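Local coordinates for nucleoside diphosphate kinase family protein (Babesia bovis, PDB 3JS9), which probably transfers the terminal phosphate of nucleoside triphosphates to nucleoside diphosphates, with magnesium as cofactor, at residues I26-L30 / F79-W83; V52-C58 / R133-W138. All coordinates share one frame; numbering follows the deposited sequence.

Interaction 1. Residues I26-L30 / F79-W83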
loop_
_atom_site.group_PDB
_atom_site.type_symbol
_atom_site.label_atom_id
_atom_site.label_comp_id
_atom_site.label_asym_id
_atom_site.label_seq_id
_atom_site.Cartn_x
_atom_site.Cartn_y
_atom_site.Cartn_z
ATOM N N ILE A 26 -9.662 -9.325 -6.428
ATOM C CA ILE A 26 -9.979 -8.789 -7.751
ATOM C C ILE A 26 -9.329 -7.433 -7.916
ATOM O O ILE A 26 -8.644 -7.177 -8.938
ATOM C CB ILE A 26 -11.499 -8.636 -8.030
ATOM C CG1 ILE A 26 -12.192 -10.009 -8.016
ATOM C CG2 ILE A 26 -11.730 -7.870 -9.363
ATOM C CD1 ILE A 26 -13.731 -9.949 -7.888
ATOM N N GLY A 27 -9.551 -6.562 -6.921
ATOM C CA GLY A 27 -9.082 -5.157 -7.001
ATOM C C GLY A 27 -7.570 -5.061 -7.073
ATOM O O GLY A 27 -7.023 -4.321 -7.892
ATOM N N GLU A 28 -6.892 -5.829 -6.224
ATOM C CA GLU A 28 -5.450 -5.913 -6.199
ATOM C C GLU A 28 -4.878 -6.305 -7.560
ATOM O O GLU A 28 -3.905 -5.722 -8.017
ATOM C CB GLU A 28 -5.043 -6.934 -5.139
ATOM C CG GLU A 28 -3.557 -7.201 -4.983
ATOM C CD GLU A 28 -2.747 -5.975 -4.554
ATOM O OE1 GLU A 28 -3.268 -5.121 -3.832
ATOM O OE2 GLU A 28 -1.574 -5.855 -4.948
ATOM N N ILE A 29 -5.485 -7.294 -8.208
ATOM C CA ILE A 29 -4.970 -7.817 -9.454
ATOM C C ILE A 29 -5.199 -6.785 -10.556
ATOM O O ILE A 29 -4.250 -6.442 -11.309
ATOM C CB ILE A 29 -5.609 -9.209 -9.802
ATOM C CG1 ILE A 29 -5.071 -10.332 -8.860
ATOM C CG2 ILE A 29 -5.418 -9.564 -11.274
ATOM C CD1 ILE A 29 -6.032 -11.595 -8.734
ATOM N N LEU A 30 -6.429 -6.263 -10.646
ATOM C CA LEU A 30 -6.736 -5.224 -11.624
ATOM C C LEU A 30 -5.720 -4.072 -11.489
ATOM O O LEU A 30 -5.090 -3.651 -12.456
ATOM C CB LEU A 30 -8.180 -4.733 -11.447
ATOM C CG LEU A 30 -8.892 -4.070 -12.656
ATOM C CD1 LEU A 30 -10.369 -3.967 -12.391
ATOM C CD2 LEU A 30 -8.344 -2.682 -13.108
ATOM N N PHE A 79 -13.509 -13.153 -12.627
ATOM C CA PHE A 79 -13.463 -11.786 -13.127
ATOM C C PHE A 79 -12.596 -11.727 -14.361
ATOM O O PHE A 79 -11.414 -12.064 -14.299
ATOM C CB PHE A 79 -13.008 -10.819 -12.037
ATOM C CG PHE A 79 -13.026 -9.366 -12.456
ATOM C CD1 PHE A 79 -11.911 -8.785 -13.030
ATOM C CD2 PHE A 79 -14.152 -8.576 -12.234
ATOM C CE1 PHE A 79 -11.931 -7.452 -13.407
ATOM C CE2 PHE A 79 -14.173 -7.232 -12.614
ATOM C CZ PHE A 79 -13.084 -6.675 -13.202
ATOM N N CYS A 80 -13.195 -11.305 -15.481
ATOM C CA CYS A 80 -12.586 -11.361 -16.814
ATOM C C CYS A 80 -12.078 -10.014 -17.234
ATOM O O CYS A 80 -12.771 -9.016 -17.031
ATOM C CB CYS A 80 -13.618 -11.784 -17.862
ATOM S SG CYS A 80 -14.624 -13.245 -17.459
ATOM N N MET A 81 -10.900 -9.987 -17.874
ATOM C CA MET A 81 -10.282 -8.749 -18.380
ATOM C C MET A 81 -9.555 -9.006 -19.674
ATOM O O MET A 81 -9.092 -10.127 -19.903
ATOM C CB MET A 81 -9.254 -8.179 -17.385
ATOM C CG MET A 81 -9.865 -7.713 -16.062
ATOM S SD MET A 81 -8.559 -7.551 -14.844
ATOM C CE MET A 81 -8.394 -9.251 -14.196
ATOM N N ILE A 82 -9.466 -7.977 -20.518
ATOM C CA ILE A 82 -8.504 -7.963 -21.629
ATOM C C ILE A 82 -7.664 -6.703 -21.456
ATOM O O ILE A 82 -8.206 -5.640 -21.198
ATOM C CB ILE A 82 -9.175 -7.896 -23.007
ATOM C CG1 ILE A 82 -9.937 -9.176 -23.297
ATOM C CG2 ILE A 82 -8.139 -7.581 -24.135
ATOM C CD1 ILE A 82 -10.711 -9.115 -24.660
ATOM N N TRP A 83 -6.353 -6.847 -21.606
ATOM C CA TRP A 83 -5.400 -5.765 -21.469
ATOM C C TRP A 83 -4.566 -5.646 -22.736
ATOM O O TRP A 83 -4.188 -6.656 -23.330
ATOM C CB TRP A 83 -4.492 -6.023 -20.266
ATOM C CG TRP A 83 -5.178 -5.862 -18.966
ATOM C CD1 TRP A 83 -5.827 -6.835 -18.247
ATOM C CD2 TRP A 83 -5.315 -4.650 -18.220
ATOM N NE1 TRP A 83 -6.345 -6.298 -17.096
ATOM C CE2 TRP A 83 -6.061 -4.954 -17.062
ATOM C CE3 TRP A 83 -4.887 -3.329 -18.425
ATOM C CZ2 TRP A 83 -6.376 -3.991 -16.099
ATOM C CZ3 TRP A 83 -5.206 -2.368 -17.467
ATOM C CH2 TRP A 83 -5.940 -2.708 -16.311
#
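I26 sets its CG2 methyl on the ring of F79, over the middle of one face. The methyl lies 3.7 Å from the ring centroid, and the line between them is only 13° off the ring normal, a CH-pi contact. With CG2 anti to the backbone N of I26, this branch rather than CG1 faces the phenyl. Three residues on, I29 offers its CG2 to the thioether of M81, crossing it at about a right angle with CG2 4.2 Å from M81 CE. L30 then spreads over three residues of the strand. Its CD1 reaches F79 CZ at 3.9 Å, its CG lies 4.1 Å from M81 SD, and its CD2 meets the edge of the W83 indole, 3.8 Å from CZ2. M81 SD lies in the plane of the W83 ring, where W83 NE1 gives it a weak hydrogen bond of 3.4 Å; the bend at chi3 (-85°) then sets the direction of CE, the methyl that I29 CG2 meets. The buried indole N-H is thus turned to sulfur. F79, M81 and W83 form one face of strand 78-85, and the axis of 26-30 runs nearly parallel to that of 79-83 (10°), as expected of the ferredoxin-like fold of the NDK family. Strands 39-46 and 10-16 flank this strand, F33 stacks on W83, and a second subunit packs its L30 on I26 and its F79 on F79.

Interaction 2. Residues V52-C58 / R133-W138. With SO4 (sulfate ion), chain G.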
loop_
_atom_site.group_PDB
_atom_site.type_symbol
_atom_site.label_atom_id
_atom_site.label_comp_id
_atom_site.label_asym_id
_atom_site.label_seq_id
_atom_site.Cartn_x
_atom_site.Cartn_y
_atom_site.Cartn_z
ATOM N N VAL A 52 -18.286 -22.492 -22.344
ATOM C CA VAL A 52 -17.162 -21.565 -22.434
ATOM C C VAL A 52 -15.963 -22.147 -21.690
ATOM O O VAL A 52 -14.837 -22.174 -22.212
ATOM C CB VAL A 52 -17.548 -20.129 -21.923
ATOM C CG1 VAL A 52 -16.339 -19.219 -21.791
ATOM C CG2 VAL A 52 -18.575 -19.475 -22.877
ATOM N N VAL A 53 -16.208 -22.665 -20.499
ATOM C CA VAL A 53 -15.127 -23.286 -19.761
ATOM C C VAL A 53 -14.523 -24.474 -20.511
ATOM O O VAL A 53 -13.292 -24.620 -20.562
ATOM C CB VAL A 53 -15.530 -23.690 -18.305
ATOM C CG1 VAL A 53 -14.349 -24.331 -17.598
ATOM C CG2 VAL A 53 -16.033 -22.477 -17.536
ATOM N N ALA A 54 -15.371 -25.307 -21.099
ATOM C CA ALA A 54 -14.866 -26.453 -21.853
ATOM C C ALA A 54 -14.026 -26.024 -23.057
ATOM O O ALA A 54 -13.014 -26.655 -23.346
ATOM C CB ALA A 54 -15.983 -27.385 -22.254
ATOM N N GLN A 55 -14.409 -24.933 -23.728
ATOM C CA GLN A 55 -13.587 -24.412 -24.828
ATOM C C GLN A 55 -12.317 -23.805 -24.305
ATOM O O GLN A 55 -11.291 -23.853 -24.988
ATOM C CB GLN A 55 -14.301 -23.330 -25.655
ATOM C CG GLN A 55 -15.115 -23.817 -26.784
ATOM C CD GLN A 55 -14.480 -25.001 -27.500
ATOM O OE1 GLN A 55 -14.891 -26.152 -27.284
ATOM N NE2 GLN A 55 -13.472 -24.729 -28.356
ATOM N N HIS A 56 -12.389 -23.184 -23.122
ATOM C CA HIS A 56 -11.225 -22.496 -22.590
ATOM C C HIS A 56 -10.125 -23.518 -22.344
ATOM O O HIS A 56 -8.962 -23.283 -22.657
ATOM C CB HIS A 56 -11.560 -21.716 -21.324
ATOM C CG HIS A 56 -10.363 -21.111 -20.649
ATOM N ND1 HIS A 56 -9.679 -20.029 -21.166
ATOM C CD2 HIS A 56 -9.736 -21.433 -19.491
ATOM C CE1 HIS A 56 -8.680 -19.717 -20.360
ATOM N NE2 HIS A 56 -8.694 -20.550 -19.337
ATOM N N TYR A 57 -10.528 -24.671 -21.834
ATOM C CA TYR A 57 -9.594 -25.720 -21.489
ATOM C C TYR A 57 -9.529 -26.831 -22.546
ATOM O O TYR A 57 -9.239 -27.981 -22.220
ATOM C CB TYR A 57 -9.991 -26.307 -20.148
ATOM C CG TYR A 57 -9.722 -25.399 -18.996
ATOM C CD1 TYR A 57 -10.755 -24.889 -18.234
ATOM C CD2 TYR A 57 -8.412 -25.056 -18.652
ATOM C CE1 TYR A 57 -10.494 -24.077 -17.173
ATOM C CE2 TYR A 57 -8.143 -24.250 -17.592
ATOM C CZ TYR A 57 -9.183 -23.763 -16.858
ATOM O OH TYR A 57 -8.904 -22.927 -15.805
ATOM N N CYS A 58 -9.803 -26.481 -23.800
ATOM C CA CYS A 58 -9.878 -27.471 -24.879
ATOM C C CYS A 58 -8.616 -28.336 -25.008
ATOM O O CYS A 58 -8.725 -29.515 -25.332
ATOM C CB CYS A 58 -10.279 -26.824 -26.231
ATOM S SG CYS A 58 -9.109 -25.629 -26.998
ATOM N N ARG A 133 -7.676 -16.684 -29.036
ATOM C CA ARG A 133 -8.849 -17.495 -28.773
ATOM C C ARG A 133 -9.565 -16.950 -27.556
ATOM O O ARG A 133 -10.776 -16.707 -27.580
ATOM C CB ARG A 133 -8.469 -18.988 -28.569
ATOM C CG ARG A 133 -9.675 -19.889 -28.218
ATOM C CD ARG A 133 -9.375 -21.403 -28.120
ATOM N NE ARG A 133 -8.456 -21.691 -27.026
ATOM C CZ ARG A 133 -7.152 -21.911 -27.207
ATOM N NH1 ARG A 133 -6.636 -21.916 -28.448
ATOM N NH2 ARG A 133 -6.365 -22.134 -26.154
ATOM N N GLU A 134 -8.798 -16.750 -26.491
ATOM C CA GLU A 134 -9.372 -16.426 -25.193
ATOM C C GLU A 134 -10.128 -15.088 -25.220
ATOM O O GLU A 134 -11.242 -14.992 -24.668
ATOM C CB GLU A 134 -8.304 -16.459 -24.094
ATOM C CG GLU A 134 -7.921 -17.850 -23.627
ATOM C CD GLU A 134 -6.547 -17.892 -22.928
ATOM O OE1 GLU A 134 -6.039 -16.864 -22.435
ATOM O OE2 GLU A 134 -5.958 -18.975 -22.881
ATOM N N CYS A 135 -9.540 -14.087 -25.884
ATOM C CA CYS A 135 -10.165 -12.743 -25.970
ATOM C C CYS A 135 -11.511 -12.763 -26.681
ATOM O O CYS A 135 -12.488 -12.134 -26.208
ATOM C CB CYS A 135 -9.232 -11.707 -26.622
ATOM S SG CYS A 135 -7.819 -11.247 -25.574
ATOM N N ALA A 136 -11.566 -13.499 -27.798
ATOM C CA ALA A 136 -12.815 -13.677 -28.554
ATOM C C ALA A 136 -13.794 -14.618 -27.854
ATOM O O ALA A 136 -15.014 -14.443 -27.965
ATOM C CB ALA A 136 -12.540 -14.148 -29.961
ATOM N N LEU A 137 -13.262 -15.614 -27.150
ATOM C CA LEU A 137 -14.095 -16.574 -26.426
ATOM C C LEU A 137 -14.817 -16.001 -25.191
ATOM O O LEU A 137 -15.976 -16.300 -24.961
ATOM C CB LEU A 137 -13.259 -17.787 -26.014
ATOM C CG LEU A 137 -13.895 -18.811 -25.064
ATOM C CD1 LEU A 137 -15.052 -19.546 -25.744
ATOM C CD2 LEU A 137 -12.867 -19.801 -24.577
ATOM N N TRP A 138 -14.137 -15.186 -24.387
ATOM C CA TRP A 138 -14.731 -14.718 -23.119
ATOM C C TRP A 138 -15.542 -13.404 -23.243
ATOM O O TRP A 138 -16.398 -13.084 -22.405
ATOM C CB TRP A 138 -13.643 -14.603 -22.051
ATOM C CG TRP A 138 -13.107 -15.929 -21.609
ATOM C CD1 TRP A 138 -12.040 -16.621 -22.143
ATOM C CD2 TRP A 138 -13.632 -16.753 -20.549
ATOM N NE1 TRP A 138 -11.855 -17.800 -21.447
ATOM C CE2 TRP A 138 -12.817 -17.901 -20.470
ATOM C CE3 TRP A 138 -14.675 -16.598 -19.627
ATOM C CZ2 TRP A 138 -13.026 -18.894 -19.516
ATOM C CZ3 TRP A 138 -14.879 -17.576 -18.666
ATOM C CH2 TRP A 138 -14.068 -18.725 -18.627
HETATM S S SO4 G . -4.761 -21.603 -15.986
HETATM O O1 SO4 G . -3.751 -20.634 -16.440
HETATM O O2 SO4 G . -4.513 -22.856 -16.662
HETATM O O3 SO4 G . -6.173 -21.261 -16.225
HETATM O O4 SO4 G . -4.535 -21.729 -14.569
#
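The indole of W138 drives its edge toward the face of H56, an offset edge-to-face pair with planes at 76° that brings W138 NE1 within 3.1 Å of H56 ND1. The rings meet between two antiparallel helices, 50-56 and 128-138, in the ferredoxin-like alpha+beta sandwich of the nucleoside diphosphate kinase family. H56 CG, anti to the backbone N (chi1 174°), carries the imidazole across the gap. One face of the W138 indole is covered by V52 CG1, 3.6 Å from the centroid of its six-membered ring and nearly on the ring normal. Beside this layer L137 fills the interhelical groove, its CD1 3.9 Å from Q55 CB and its CD2 against the backbone of H56. At the edge of the imidazole stands E134 CG, 3.7 Å from H56 ND1; the glutamate chain runs on past it to place OE1 in hydrogen bonds with S125 OG and H123 NE2. This probably orients H123, the predicted phosphohistidine, whose ND1 is hydrogen-bonded to the bound sulfate. At the outer end R133, salt-bridged through NH2 to D130, turns one guanidinium face to C58, whose SG lies 4.0 Å from R133 NE.

Strand 78-85 lies between the two contacts: one face belongs to interaction 1, and the other is covered by helix 128-138 of interaction 2. While F79, M81 and W83 turn to helix 26-36, the alternate residues C80 and I82 point to helix 128-138: I82 CD1 lies 3.6 Å from C135 CB, and C80 SG lies 4.0 Å from W138 CE3. The centres of the contacts are about 17 Å apart. Interaction 2 lies closer to the predicted active site, since the side chain of E134 is about 3 Å from that of H123. In interaction 1, I29 stays about 8 Å, side chain to side chain, from K17 and R110, predicted ATP-binding residues. K17 NZ also hydrogen-bonds the sulfate, probably from the crystallisation liquor, which may mark a phosphate position.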